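Local coordinates for glycoside hydrolase family protein (Novosphingobium sp. PP1Y, PDB 6Q2F) that is an alpha-L-rhamnosidase, a glycoside hydrolase that probably cleaves terminal alpha-L-rhamnosyl residues from glycosides, at residues Ile664-Pro675 against Tyr717-Gln726. Numbering follows the deposited sequence.
Sequences IDLEFVTGVNRP and YIARSSLLLQ
Segments 664-670 and 717-726, from helices 657-670 and 712-726, run 8° apart, with axes 10.9 Å apart at closest approach, and G671, whose positive phi suits a glycine, ends the first helix in a Schellman motif that leads into strand 674-677. That strand lies between strands 642-649 and 56-62 in the closed parallel (beta/alpha)8 barrel, probably the catalytic domain, as in related glycoside hydrolases. F668 is the knob in a knob-into-hole packing, sitting among I718, S721, S722 and L725. S721 suits the helix facing it because it is small: its CB lies over one ring face, 3.4 Å from F668 CE2, in a CH-pi contact, while S722 OG meets the ring edge. The branched L725 lays CD1 against F668 CB and the adjoining ring atoms. An alanine in place of F668 is likely to open a gap between the helices, leaving S721 CB without its CH-pi partner and L725 CD1 without the ring. I718 CG2 also meets P675 CG, 3.7 Å away, so this branched side chain touches both helix and strand. One residue before I718, Y717 holds CG anti to the backbone N (chi1 170°), which turns the ring toward D665; Y717 OH donates to OD1 of D665 at 2.5 Å, on the syn lone pair, and K661 NZ makes a salt bridge to D665 OD2 and a hydrogen bond to Y717 OH. Beyond the helix end, N673 suits its place because its amide both donates and accepts: ND2 bonds to L725 O and to N639 O, while OD1 takes the backbone N-H of V641. In return, Q726, its chain extended, brings NE2 to 2.7 Å from N673 O, with that oxygen in the glutamine amide plane and an N-H...O angle of 166°.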
loop_
_atom_site.group_PDB
_atom_site.type_symbol
_atom_site.label_atom_id
_atom_site.label_comp_id
_atom_site.label_asym_id
_atom_site.label_seq_id
_atom_site.Cartn_x
_atom_site.Cartn_y
_atom_site.Cartn_z
ATOM N N ILE A 664 0.049 -14.169 -7.132
ATOM C CA ILE A 664 1.499 -14.067 -6.963
ATOM C C ILE A 664 2.172 -13.704 -8.275
ATOM O O ILE A 664 3.209 -13.039 -8.283
ATOM C CB ILE A 664 2.070 -15.378 -6.382
ATOM C CG1 ILE A 664 3.305 -15.084 -5.528
ATOM C CG2 ILE A 664 2.345 -16.437 -7.461
ATOM C CD1 ILE A 664 2.944 -14.476 -4.165
ATOM N N ASP A 665 1.616 -14.169 -9.401
ATOM C CA ASP A 665 2.138 -13.776 -10.706
ATOM C C ASP A 665 1.932 -12.284 -10.937
ATOM O O ASP A 665 2.795 -11.611 -11.506
ATOM C CB ASP A 665 1.482 -14.617 -11.815
ATOM C CG ASP A 665 1.885 -16.102 -11.754
ATOM O OD1 ASP A 665 2.815 -16.464 -10.998
ATOM O OD2 ASP A 665 1.277 -16.925 -12.471
ATOM N N LEU A 666 0.815 -11.735 -10.465
ATOM C CA LEU A 666 0.604 -10.301 -10.587
ATOM C C LEU A 666 1.604 -9.526 -9.728
ATOM O O LEU A 666 2.147 -8.509 -10.165
ATOM C CB LEU A 666 -0.842 -9.960 -10.215
ATOM C CG LEU A 666 -1.118 -8.451 -10.167
ATOM C CD1 LEU A 666 -0.935 -7.812 -11.580
ATOM C CD2 LEU A 666 -2.519 -8.160 -9.619
ATOM N N GLU A 667 1.884 -10.008 -8.512
ATOM C CA GLU A 667 2.920 -9.381 -7.698
ATOM C C GLU A 667 4.275 -9.460 -8.388
ATOM O O GLU A 667 5.041 -8.483 -8.410
ATOM C CB GLU A 667 2.998 -10.062 -6.340
ATOM C CG GLU A 667 1.758 -9.888 -5.495
ATOM C CD GLU A 667 1.885 -10.624 -4.188
ATOM O OE1 GLU A 667 3.011 -10.701 -3.656
ATOM O OE2 GLU A 667 0.859 -11.131 -3.709
ATOM N N PHE A 668 4.595 -10.633 -8.937
ATOM C CA PHE A 668 5.874 -10.816 -9.611
ATOM C C PHE A 668 6.030 -9.839 -10.778
ATOM O O PHE A 668 7.050 -9.154 -10.887
ATOM C CB PHE A 668 5.995 -12.261 -10.079
ATOM C CG PHE A 668 6.327 -13.236 -8.969
ATOM C CD1 PHE A 668 7.190 -12.874 -7.947
ATOM C CD2 PHE A 668 5.795 -14.514 -8.965
ATOM C CE1 PHE A 668 7.520 -13.757 -6.946
ATOM C CE2 PHE A 668 6.099 -15.408 -7.946
ATOM C CZ PHE A 668 6.971 -15.029 -6.939
ATOM N N VAL A 669 5.019 -9.747 -11.652
ATOM C CA VAL A 669 5.170 -8.935 -12.859
ATOM C C VAL A 669 5.106 -7.438 -12.541
ATOM O O VAL A 669 5.528 -6.616 -13.358
ATOM C CB VAL A 669 4.116 -9.343 -13.906
ATOM C CG1 VAL A 669 2.760 -8.673 -13.629
ATOM C CG2 VAL A 669 4.625 -9.037 -15.321
ATOM N N THR A 670 4.654 -7.057 -11.332
ATOM C CA THR A 670 4.692 -5.659 -10.926
ATOM C C THR A 670 6.019 -5.268 -10.289
ATOM O O THR A 670 6.287 -4.071 -10.138
ATOM C CB THR A 670 3.542 -5.365 -9.969
ATOM O OG1 THR A 670 2.332 -5.875 -10.537
ATOM C CG2 THR A 670 3.372 -3.828 -9.749
ATOM N N GLY A 671 6.867 -6.234 -9.931
ATOM C CA GLY A 671 8.178 -5.938 -9.366
ATOM C C GLY A 671 8.445 -6.575 -8.017
ATOM O O GLY A 671 9.557 -6.440 -7.490
ATOM N N VAL A 672 7.477 -7.259 -7.412
ATOM C CA VAL A 672 7.735 -7.971 -6.170
ATOM C C VAL A 672 8.652 -9.155 -6.441
ATOM O O VAL A 672 8.490 -9.881 -7.435
ATOM C CB VAL A 672 6.411 -8.426 -5.543
ATOM C CG1 VAL A 672 6.673 -9.300 -4.308
ATOM C CG2 VAL A 672 5.560 -7.200 -5.204
ATOM N N ASN A 673 9.643 -9.349 -5.563
ATOM C CA ASN A 673 10.462 -10.553 -5.634
ATOM C C ASN A 673 10.735 -11.150 -4.258
ATOM O O ASN A 673 11.643 -11.973 -4.126
ATOM C CB ASN A 673 11.791 -10.252 -6.375
ATOM C CG ASN A 673 12.563 -9.114 -5.745
ATOM O OD1 ASN A 673 12.452 -8.853 -4.547
ATOM N ND2 ASN A 673 13.369 -8.437 -6.547
ATOM N N ARG A 674 10.020 -10.728 -3.222
ATOM C CA ARG A 674 10.038 -11.415 -1.928
ATOM C C ARG A 674 8.631 -11.386 -1.364
ATOM O O ARG A 674 8.272 -10.485 -0.591
ATOM C CB ARG A 674 11.020 -10.775 -0.941
ATOM C CG ARG A 674 10.909 -11.373 0.461
ATOM C CD ARG A 674 12.096 -11.062 1.320
ATOM N NE ARG A 674 13.310 -11.723 0.845
ATOM C CZ ARG A 674 14.506 -11.570 1.402
ATOM N NH1 ARG A 674 14.654 -10.777 2.460
ATOM N NH2 ARG A 674 15.551 -12.204 0.901
ATOM N N PRO A 675 7.781 -12.325 -1.767
ATOM C CA PRO A 675 6.439 -12.364 -1.189
ATOM C C PRO A 675 6.522 -12.646 0.305
ATOM O O PRO A 675 7.369 -13.417 0.771
ATOM C CB PRO A 675 5.755 -13.499 -1.960
ATOM C CG PRO A 675 6.513 -13.527 -3.317
ATOM C CD PRO A 675 7.938 -13.285 -2.876
ATOM N N TYR A 717 7.722 -22.886 -6.302
ATOM C CA TYR A 717 7.356 -22.046 -7.434
ATOM C C TYR A 717 7.583 -20.582 -7.107
ATOM O O TYR A 717 8.134 -19.826 -7.926
ATOM C CB TYR A 717 5.895 -22.312 -7.796
ATOM C CG TYR A 717 5.303 -21.348 -8.790
ATOM C CD1 TYR A 717 4.722 -20.143 -8.373
ATOM C CD2 TYR A 717 5.321 -21.638 -10.145
ATOM C CE1 TYR A 717 4.162 -19.274 -9.296
ATOM C CE2 TYR A 717 4.766 -20.781 -11.063
ATOM C CZ TYR A 717 4.198 -19.604 -10.638
ATOM O OH TYR A 717 3.642 -18.782 -11.572
ATOM N N ILE A 718 7.189 -20.171 -5.900
ATOM C CA ILE A 718 7.412 -18.794 -5.473
ATOM C C ILE A 718 8.897 -18.521 -5.289
ATOM O O ILE A 718 9.401 -17.465 -5.697
ATOM C CB ILE A 718 6.627 -18.521 -4.185
ATOM C CG1 ILE A 718 5.116 -18.663 -4.451
ATOM C CG2 ILE A 718 7.004 -17.135 -3.612
ATOM C CD1 ILE A 718 4.253 -18.730 -3.156
ATOM N N ALA A 719 9.625 -19.467 -4.687
ATOM C CA ALA A 719 11.056 -19.270 -4.467
ATOM C C ALA A 719 11.827 -19.228 -5.782
ATOM O O ALA A 719 12.785 -18.462 -5.916
ATOM C CB ALA A 719 11.608 -20.381 -3.575
ATOM N N ARG A 720 11.448 -20.061 -6.758
ATOM C CA ARG A 720 12.164 -20.052 -8.029
ATOM C C ARG A 720 11.888 -18.775 -8.798
ATOM O O ARG A 720 12.784 -18.210 -9.431
ATOM C CB ARG A 720 11.785 -21.261 -8.888
ATOM C CG ARG A 720 12.266 -22.550 -8.316
ATOM C CD ARG A 720 12.105 -23.697 -9.294
ATOM N NE ARG A 720 12.658 -24.917 -8.735
ATOM C CZ ARG A 720 11.917 -25.959 -8.393
ATOM N NH1 ARG A 720 10.605 -25.916 -8.574
ATOM N NH2 ARG A 720 12.481 -27.037 -7.877
ATOM N N SER A 721 10.639 -18.326 -8.785
ATOM C CA SER A 721 10.298 -17.090 -9.464
ATOM C C SER A 721 11.018 -15.917 -8.819
ATOM O O SER A 721 11.558 -15.050 -9.512
ATOM C CB SER A 721 8.785 -16.896 -9.425
ATOM O OG SER A 721 8.142 -17.924 -10.151
ATOM N N SER A 722 11.034 -15.886 -7.481
ATOM C CA SER A 722 11.696 -14.810 -6.755
ATOM C C SER A 722 13.182 -14.780 -7.076
ATOM O O SER A 722 13.763 -13.707 -7.249
ATOM C CB SER A 722 11.496 -14.994 -5.247
ATOM O OG SER A 722 10.115 -15.051 -4.904
ATOM N N LEU A 723 13.813 -15.961 -7.159
ATOM C CA LEU A 723 15.247 -16.024 -7.444
ATOM C C LEU A 723 15.581 -15.284 -8.733
ATOM O O LEU A 723 16.436 -14.382 -8.747
ATOM C CB LEU A 723 15.709 -17.485 -7.529
ATOM C CG LEU A 723 17.107 -17.659 -8.124
ATOM C CD1 LEU A 723 18.202 -17.121 -7.169
ATOM C CD2 LEU A 723 17.387 -19.106 -8.552
ATOM N N LEU A 724 14.913 -15.656 -9.832
ATOM C CA LEU A 724 15.191 -14.992 -11.106
ATOM C C LEU A 724 14.833 -13.514 -11.034
ATOM O O LEU A 724 15.552 -12.664 -11.580
ATOM C CB LEU A 724 14.429 -15.680 -12.226
ATOM C CG LEU A 724 14.742 -17.179 -12.435
ATOM C CD1 LEU A 724 14.128 -17.733 -13.740
ATOM C CD2 LEU A 724 16.241 -17.364 -12.508
ATOM N N LEU A 725 13.739 -13.182 -10.332
ATOM C CA LEU A 725 13.289 -11.801 -10.226
ATOM C C LEU A 725 14.115 -10.982 -9.236
ATOM O O LEU A 725 13.905 -9.770 -9.118
ATOM C CB LEU A 725 11.803 -11.779 -9.881
ATOM C CG LEU A 725 11.007 -12.267 -11.124
ATOM C CD1 LEU A 725 9.544 -12.550 -10.776
ATOM C CD2 LEU A 725 11.054 -11.198 -12.207
ATOM N N GLN A 726 15.077 -11.592 -8.558
ATOM C CA GLN A 726 16.078 -10.828 -7.816
ATOM C C GLN A 726 17.409 -10.733 -8.545
ATOM O O GLN A 726 18.294 -10.001 -8.099
ATOM C CB GLN A 726 16.315 -11.464 -6.434
ATOM C CG GLN A 726 15.099 -11.457 -5.526
ATOM C CD GLN A 726 15.307 -12.269 -4.253
ATOM O OE1 GLN A 726 16.434 -12.610 -3.892
ATOM N NE2 GLN A 726 14.211 -12.579 -3.567
HETATM O O HOH W 1 12.753 -13.740 -1.073
#